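Local coordinates for protein purine nucleoside phosphorylase (Schistosoma mansoni, PDB 5KO5) that catalyses the phosphorolysis of purine nucleosides such as inosine and guanosine to the free base and ribose 1-phosphate, and can also hold cytosine in its pocket, at residues A12-D17 / N54-P59; R47-Y52 / V67-L72. All coordinates share one frame; numbering follows the deposited sequence. Where two conformers were deposited one is given.

Contact 1. Residues A12-D17 / N54-P59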
ATOM      1  N   ALA A  12      -5.103  25.592  -9.777  1.00 16.27           N
ATOM      2  CA  ALA A  12      -6.263  25.153 -10.545  1.00 18.02           C
ATOM      3  C   ALA A  12      -6.976  26.340 -11.178  1.00 18.63           C
ATOM      4  O   ALA A  12      -7.483  26.236 -12.304  1.00 19.03           O
ATOM      5  CB  ALA A  12      -7.218  24.350  -9.660  1.00 18.13           C
ATOM      6  N   SER A  13      -7.015  27.485 -10.480  1.00 17.79           N
ATOM      7  CA  SER A  13      -7.649  28.686 -11.029  0.62 20.75           C
ATOM      8  C   SER A  13      -6.920  29.176 -12.273  1.00 21.83           C
ATOM      9  O   SER A  13      -7.545  29.617 -13.241  1.00 24.93           O
ATOM     10  CB  SER A  13      -7.671  29.805  -9.982  0.62 22.01           C
ATOM     11  OG  SER A  13      -8.534  29.531  -8.891  0.62 21.51           O
ATOM     12  N   MET A  14      -5.588  29.122 -12.252  1.00 18.98           N
ATOM     13  CA  MET A  14      -4.826  29.588 -13.405  1.00 21.88           C
ATOM     14  C   MET A  14      -5.098  28.717 -14.624  1.00 21.03           C
ATOM     15  O   MET A  14      -5.235  29.227 -15.745  1.00 24.66           O
ATOM     16  CB  MET A  14      -3.336  29.626 -13.078  1.00 26.30           C
ATOM     17  CG  MET A  14      -2.494  30.200 -14.206  1.00 45.75           C
ATOM     18  SD  MET A  14      -0.760  30.415 -13.780  1.00 57.46           S
ATOM     19  CE  MET A  14      -0.173  31.294 -15.228  1.00 63.13           C
ATOM     20  N   ALA A  15      -5.200  27.402 -14.421  1.00 19.55           N
ATOM     21  CA  ALA A  15      -5.554  26.506 -15.516  1.00 20.39           C
ATOM     22  C   ALA A  15      -6.969  26.773 -16.013  1.00 20.37           C
ATOM     23  O   ALA A  15      -7.211  26.810 -17.226  1.00 20.35           O
ATOM     24  CB  ALA A  15      -5.402  25.049 -15.070  1.00 18.70           C
ATOM     25  N   ALA A  16      -7.918  26.960 -15.094  1.00 19.49           N
ATOM     26  CA  ALA A  16      -9.297  27.196 -15.512  1.00 21.60           C
ATOM     27  C   ALA A  16      -9.433  28.520 -16.255  1.00 24.49           C
ATOM     28  O   ALA A  16     -10.180  28.612 -17.240  1.00 26.79           O
ATOM     29  CB  ALA A  16     -10.236  27.114 -14.306  1.00 20.73           C
ATOM     30  N   ASP A  17      -8.703  29.553 -15.819  1.00 22.00           N
ATOM     31  CA  ASP A  17      -8.726  30.837 -16.516  1.00 29.20           C
ATOM     32  C   ASP A  17      -8.290  30.685 -17.968  1.00 26.44           C
ATOM     33  O   ASP A  17      -8.918  31.240 -18.879  1.00 30.54           O
ATOM     34  CB  ASP A  17      -7.812  31.833 -15.807  1.00 39.80           C
ATOM     35  CG  ASP A  17      -8.415  32.379 -14.536  1.00 65.01           C
ATOM     36  OD1 ASP A  17      -9.630  32.187 -14.321  1.00 73.88           O
ATOM     37  OD2 ASP A  17      -7.673  33.014 -13.757  1.00 75.52           O
ATOM     38  N   ASN A  54      -0.459  22.791 -23.327  1.00 23.51           N
ATOM     39  CA  ASN A  54      -0.724  24.222 -23.442  1.00 24.59           C
ATOM     40  C   ASN A  54      -1.363  24.828 -22.196  1.00 25.27           C
ATOM     41  O   ASN A  54      -1.415  26.059 -22.095  1.00 26.03           O
ATOM     42  CB  ASN A  54      -1.634  24.518 -24.649  1.00 26.98           C
ATOM     43  CG  ASN A  54      -0.972  24.214 -25.979  1.00 32.00           C
ATOM     44  OD1 ASN A  54       0.251  24.131 -26.073  1.00 34.76           O
ATOM     45  ND2 ASN A  54      -1.786  24.052 -27.020  1.00 34.39           N
ATOM     46  N   ILE A  55      -1.851  24.022 -21.258  1.00 21.52           N
ATOM     47  CA  ILE A  55      -2.650  24.518 -20.140  1.00 21.68           C
ATOM     48  C   ILE A  55      -1.714  24.782 -18.965  1.00 23.51           C
ATOM     49  O   ILE A  55      -1.017  23.849 -18.528  1.00 22.48           O
ATOM     50  CB  ILE A  55      -3.750  23.532 -19.742  1.00 19.83           C
ATOM     51  CG1 ILE A  55      -4.634  23.190 -20.949  1.00 20.38           C
ATOM     52  CG2 ILE A  55      -4.589  24.118 -18.593  1.00 19.23           C
ATOM     53  CD1 ILE A  55      -5.587  22.045 -20.647  1.00 20.10           C
ATOM     54  N   PRO A  56      -1.697  25.991 -18.409  1.00 20.54           N
ATOM     55  CA  PRO A  56      -0.858  26.254 -17.232  1.00 22.19           C
ATOM     56  C   PRO A  56      -1.150  25.276 -16.106  1.00 20.25           C
ATOM     57  O   PRO A  56      -2.306  25.015 -15.763  1.00 22.11           O
ATOM     58  CB  PRO A  56      -1.243  27.683 -16.835  1.00 22.79           C
ATOM     59  CG  PRO A  56      -1.781  28.297 -18.072  1.00 24.67           C
ATOM     60  CD  PRO A  56      -2.445  27.185 -18.840  1.00 23.91           C
ATOM     61  N   ASN A  57      -0.086  24.700 -15.556  1.00 20.62           N
ATOM     62  CA  ASN A  57      -0.090  23.824 -14.394  1.00 19.44           C
ATOM     63  C   ASN A  57      -0.631  22.430 -14.672  1.00 21.10           C
ATOM     64  O   ASN A  57      -0.732  21.647 -13.725  1.00 19.85           O
ATOM     65  CB  ASN A  57      -0.825  24.408 -13.174  1.00 20.36           C
ATOM     66  CG  ASN A  57      -0.261  25.738 -12.759  1.00 21.80           C
ATOM     67  OD1 ASN A  57       0.958  25.921 -12.733  1.00 22.15           O
ATOM     68  ND2 ASN A  57      -1.137  26.692 -12.468  1.00 21.84           N
ATOM     69  N   PHE A  58      -0.988  22.086 -15.908  1.00 19.37           N
ATOM     70  CA  PHE A  58      -1.408  20.721 -16.163  1.00 18.99           C
ATOM     71  C   PHE A  58      -0.200  19.792 -16.087  1.00 18.29           C
ATOM     72  O   PHE A  58       0.926  20.200 -16.375  1.00 19.86           O
ATOM     73  CB  PHE A  58      -2.098  20.594 -17.522  1.00 20.33           C
ATOM     74  CG  PHE A  58      -3.584  20.378 -17.413  1.00 20.45           C
ATOM     75  CD1 PHE A  58      -4.377  21.291 -16.735  1.00 21.37           C
ATOM     76  CD2 PHE A  58      -4.185  19.255 -17.962  1.00 20.45           C
ATOM     77  CE1 PHE A  58      -5.748  21.105 -16.617  1.00 21.52           C
ATOM     78  CE2 PHE A  58      -5.558  19.055 -17.843  1.00 22.35           C
ATOM     79  CZ  PHE A  58      -6.339  19.981 -17.171  1.00 22.21           C
ATOM     80  N   PRO A  59      -0.411  18.543 -15.674  1.00 17.80           N
ATOM     81  CA  PRO A  59       0.714  17.604 -15.529  1.00 19.78           C
ATOM     82  C   PRO A  59       1.403  17.291 -16.850  1.00 20.65           C
ATOM     83  O   PRO A  59       0.766  17.174 -17.899  1.00 20.37           O
ATOM     84  CB  PRO A  59       0.060  16.351 -14.932  1.00 24.50           C
ATOM     85  CG  PRO A  59      -1.410  16.530 -15.134  1.00 26.61           C
ATOM     86  CD  PRO A  59      -1.681  17.993 -15.179  1.00 22.49           C
TER
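Ala15 faces the Pro56 carbonyl O, the CG2 branch of Ile55 and the edge of the Phe58 ring, and its methyl group is the hub of the contact. Ala15 CB lies 3.2 Å from the carbonyl O of Pro56, a close approach of a methyl to a polar atom, and 3.7 Å from CG2 of Ile55. Ala15 CB also comes to the edge of the Phe58 ring, near the ring plane, 4.2 Å from Phe58 CD1. One turn-forming peptide and two apolar side chains thus converge on a single small residue, and the backbones can come close: the CA atoms of Ala15 and Pro56 are 5.0 Å apart. Met14 adds a second, more exposed patch. The Met14 chain runs fully extended, with CG anti to the backbone N (chi1 -176°), and crosses the Pro56 side chain at about a right angle, Met14 CG resting 3.8 Å from Pro56 CB. The amide end of Asn57 comes up to the root of the same side chain, Asn57 ND2 being 3.7 Å from Met14 CB; this nitrogen donates its hydrogen bond to the carbonyl O of Asn11, in the same helix.

Behind this first shell stands the loop's own structure. Ile55 CD1 sits 3.9 Å above the centre of the Phe58 ring, so one loop side chain covers a face of another while its CG2 branch serves the helix. Farther out, helix 95-108 touches both partners, through Val104 at Ala15 and Leu100 at Phe58, and Tyr18 and Ile19 prolong the helical surface beside Pro56 and Ile55. The loop makes a type II beta turn from Ile55 to Phe58, closed by Phe58 N to Ile55 O, with proline second and Asn57 third (phi 74°); here it packs on the N-terminal helix 9-23 of a phosphorylase-superfamily domain.

Contact 2. Residues R47-Y52 / V67-L72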
ATOM      1  N   ARG A  47     -16.668  21.607 -30.944  1.00 36.38           N
ATOM      2  CA  ARG A  47     -15.699  21.233 -29.935  1.00 33.37           C
ATOM      3  C   ARG A  47     -14.441  22.086 -30.011  1.00 33.92           C
ATOM      4  O   ARG A  47     -14.079  22.642 -31.051  1.00 36.68           O
ATOM      5  CB  ARG A  47     -15.356  19.751 -30.029  1.00 42.08           C
ATOM      6  CG  ARG A  47     -14.579  19.366 -31.254  1.00 46.58           C
ATOM      7  CD  ARG A  47     -14.215  17.908 -31.159  1.00 46.28           C
ATOM      8  NE  ARG A  47     -13.044  17.585 -31.959  1.00 54.41           N
ATOM      9  CZ  ARG A  47     -12.280  16.521 -31.745  1.00 60.54           C
ATOM     10  NH1 ARG A  47     -11.227  16.292 -32.516  1.00 71.39           N
ATOM     11  NH2 ARG A  47     -12.569  15.691 -30.750  1.00 54.65           N
ATOM     12  N   LYS A  48     -13.775  22.181 -28.868  1.00 29.98           N
ATOM     13  CA  LYS A  48     -12.515  22.892 -28.726  1.00 31.47           C
ATOM     14  C   LYS A  48     -11.533  21.931 -28.080  1.00 26.83           C
ATOM     15  O   LYS A  48     -11.785  21.434 -26.977  1.00 26.62           O
ATOM     16  CB  LYS A  48     -12.698  24.132 -27.848  1.00 39.36           C
ATOM     17  CG  LYS A  48     -11.423  24.908 -27.617  1.00 43.48           C
ATOM     18  CD  LYS A  48     -10.849  25.404 -28.932  1.00 49.82           C
ATOM     19  CE  LYS A  48      -9.424  25.883 -28.751  1.00 53.75           C
ATOM     20  NZ  LYS A  48      -8.829  26.393 -30.017  1.00 57.48           N
ATOM     21  N   VAL A  49     -10.432  21.656 -28.769  1.00 28.76           N
ATOM     22  CA  VAL A  49      -9.415  20.715 -28.314  1.00 26.48           C
ATOM     23  C   VAL A  49      -8.258  21.516 -27.734  1.00 25.97           C
ATOM     24  O   VAL A  49      -7.657  22.345 -28.428  1.00 28.05           O
ATOM     25  CB  VAL A  49      -8.939  19.819 -29.466  1.00 32.35           C
ATOM     26  CG1 VAL A  49      -7.925  18.808 -28.962  1.00 31.17           C
ATOM     27  CG2 VAL A  49     -10.122  19.121 -30.123  1.00 30.05           C
ATOM     28  N   ILE A  50      -7.936  21.268 -26.467  1.00 24.48           N
ATOM     29  CA  ILE A  50      -6.872  22.000 -25.786  1.00 27.38           C
ATOM     30  C   ILE A  50      -5.807  21.018 -25.311  1.00 23.67           C
ATOM     31  O   ILE A  50      -6.039  20.289 -24.336  1.00 22.78           O
ATOM     32  CB  ILE A  50      -7.433  22.801 -24.601  1.00 25.03           C
ATOM     33  CG1 ILE A  50      -8.617  23.666 -25.040  1.00 27.31           C
ATOM     34  CG2 ILE A  50      -6.343  23.655 -23.980  1.00 25.93           C
ATOM     35  CD1 ILE A  50      -9.235  24.463 -23.905  1.00 29.90           C
ATOM     36  N   PRO A  51      -4.630  20.976 -25.939  1.00 24.84           N
ATOM     37  CA  PRO A  51      -3.580  20.058 -25.469  1.00 23.67           C
ATOM     38  C   PRO A  51      -3.203  20.353 -24.022  1.00 24.39           C
ATOM     39  O   PRO A  51      -3.067  21.513 -23.626  1.00 23.60           O
ATOM     40  CB  PRO A  51      -2.412  20.341 -26.424  1.00 25.01           C
ATOM     41  CG  PRO A  51      -3.058  20.899 -27.663  1.00 31.87           C
ATOM     42  CD  PRO A  51      -4.240  21.686 -27.174  1.00 28.66           C
ATOM     43  N   TYR A  52      -3.046  19.284 -23.228  1.00 21.60           N
ATOM     44  CA  TYR A  52      -2.626  19.454 -21.836  1.00 20.65           C
ATOM     45  C   TYR A  52      -1.375  20.317 -21.761  1.00 22.87           C
ATOM     46  O   TYR A  52      -1.234  21.159 -20.868  1.00 20.81           O
ATOM     47  CB  TYR A  52      -2.302  18.101 -21.191  1.00 20.11           C
ATOM     48  CG  TYR A  52      -3.437  17.116 -21.006  1.00 19.65           C
ATOM     49  CD1 TYR A  52      -4.767  17.518 -21.030  1.00 19.76           C
ATOM     50  CD2 TYR A  52      -3.161  15.764 -20.795  1.00 23.45           C
ATOM     51  CE1 TYR A  52      -5.794  16.590 -20.853  1.00 19.10           C
ATOM     52  CE2 TYR A  52      -4.174  14.842 -20.621  1.00 20.88           C
ATOM     53  CZ  TYR A  52      -5.487  15.259 -20.660  1.00 24.08           C
ATOM     54  OH  TYR A  52      -6.491  14.333 -20.495  1.00 23.95           O
ATOM     55  N   VAL A  67      -1.898  10.521 -26.484  1.00 28.21           N
ATOM     56  CA  VAL A  67      -2.712  11.732 -26.560  1.00 27.88           C
ATOM     57  C   VAL A  67      -2.925  12.341 -25.175  1.00 27.47           C
ATOM     58  O   VAL A  67      -2.987  11.640 -24.155  1.00 26.17           O
ATOM     59  CB  VAL A  67      -4.045  11.441 -27.276  1.00 30.13           C
ATOM     60  CG1 VAL A  67      -4.922  10.525 -26.431  1.00 29.59           C
ATOM     61  CG2 VAL A  67      -4.772  12.737 -27.630  1.00 28.45           C
ATOM     62  N   GLY A  68      -3.034  13.666 -25.141  1.00 23.55           N
ATOM     63  CA  GLY A  68      -3.314  14.380 -23.910  1.00 22.35           C
ATOM     64  C   GLY A  68      -3.990  15.710 -24.173  1.00 24.07           C
ATOM     65  O   GLY A  68      -3.321  16.743 -24.271  1.00 25.86           O
ATOM     66  N   ASN A  69      -5.320  15.696 -24.311  1.00 22.08           N
ATOM     67  CA  ASN A  69      -6.093  16.883 -24.646  1.00 23.47           C
ATOM     68  C   ASN A  69      -7.296  16.986 -23.726  1.00 21.21           C
ATOM     69  O   ASN A  69      -7.878  15.971 -23.335  1.00 22.18           O
ATOM     70  CB  ASN A  69      -6.668  16.800 -26.064  1.00 24.24           C
ATOM     71  CG  ASN A  69      -5.607  16.801 -27.138  1.00 26.26           C
ATOM     72  OD1 ASN A  69      -4.656  17.586 -27.094  1.00 29.12           O
ATOM     73  ND2 ASN A  69      -5.774  15.933 -28.124  1.00 30.95           N
ATOM     74  N   LEU A  70      -7.656  18.217 -23.381  1.00 22.22           N
ATOM     75  CA  LEU A  70      -8.969  18.521 -22.833  1.00 21.40           C
ATOM     76  C   LEU A  70      -9.865  18.933 -23.994  1.00 24.90           C
ATOM     77  O   LEU A  70      -9.483  19.786 -24.800  1.00 29.98           O
ATOM     78  CB  LEU A  70      -8.851  19.682 -21.849  1.00 27.21           C
ATOM     79  CG  LEU A  70      -9.715  19.664 -20.594  1.00 29.90           C
ATOM     80  CD1 LEU A  70      -9.419  18.426 -19.752  1.00 23.07           C
ATOM     81  CD2 LEU A  70      -9.466  20.932 -19.791  1.00 25.89           C
ATOM     82  N   VAL A  71     -11.042  18.323 -24.092  1.00 21.77           N
ATOM     83  CA  VAL A  71     -11.973  18.591 -25.184  1.00 22.99           C
ATOM     84  C   VAL A  71     -13.271  19.120 -24.589  1.00 25.90           C
ATOM     85  O   VAL A  71     -13.886  18.462 -23.740  1.00 24.98           O
ATOM     86  CB  VAL A  71     -12.222  17.337 -26.038  1.00 23.82           C
ATOM     87  CG1 VAL A  71     -13.110  17.669 -27.232  1.00 25.26           C
ATOM     88  CG2 VAL A  71     -10.896  16.730 -26.492  1.00 26.72           C
ATOM     89  N   LEU A  72     -13.684  20.310 -25.022  1.00 23.57           N
ATOM     90  CA  LEU A  72     -14.906  20.934 -24.544  1.00 23.79           C
ATOM     91  C   LEU A  72     -15.870  21.136 -25.701  1.00 27.16           C
ATOM     92  O   LEU A  72     -15.459  21.413 -26.832  1.00 27.12           O
ATOM     93  CB  LEU A  72     -14.630  22.296 -23.892  1.00 25.86           C
ATOM     94  CG  LEU A  72     -13.794  22.240 -22.611  1.00 26.03           C
ATOM     95  CD1 LEU A  72     -12.325  22.490 -22.907  1.00 33.43           C
ATOM     96  CD2 LEU A  72     -14.323  23.225 -21.586  1.00 27.45           C
TER
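The Tyr52 ring lies flat over the Gly68-Asn69 peptide: Gly68 C is 3.4 Å above the ring plane and Asn69 N is on the same face, both over the ring centre. Gly68 CA completes this layer with a CH-pi contact. Tyr52 OH donates a hydrogen bond to the carbonyl O of Gly85, which helps fix the ring's setting. At the other end of the pairing, one face of the Arg47 guanidinium carries CG2 of its near neighbour Val49, while Val71 CG1 approaches obliquely.

Between these ends, strands 47-51 and 69-72 run antiparallel (161°), and strand 69-75 pairs in turn with 78-84, which makes 47-51 an edge strand of the chain's mixed sheet. Lys48-Leu72 and Ile50-Leu70 are hydrogen-bonded pairs; Ile50 N, 2.7 Å from Leu70 O, comes in almost in line with the C=O bond. Tyr52 N extends the ladder to Gly68 O with a 173° N-H...O angle. On the Val49 face, Asn69 CG stands anti to the carbonyl carbon (chi1 -66°), and the amide leans over to Pro51 and Val49: Asn69 OD1 is 3.1 Å from Pro51 CA and Asn69 CG 3.6 Å from Val49 CG1, while ND2 is hydrogen-bonded to OE1 of Gln84. On the other face Ile50 CD1 reaches Leu72 CD1 at 3.8 Å.

How the contacts relate
Contacts 1 and 2 illustrate how a loop can be packed from two directions: their segments alternate along the chain, and 54-59 follows strand 47-51 almost at once. Their centres are 13 Å apart, yet they share one apolar layer. Ile55 CG1 of the turn lies 3.5 Å from Ile50 CG2 of the strand pair, and Phe58 CZ is 4.2 Å from Leu70 CD2, so the side chains that receive Ala15 also rest on the sheet. Phe58 and Tyr52 rings meet with their planes at about 40°. None of the residues lining the cytosine pocket, such as Tyr202, Glu203 and Asn245, belongs to either contact, which is consistent with a structural role.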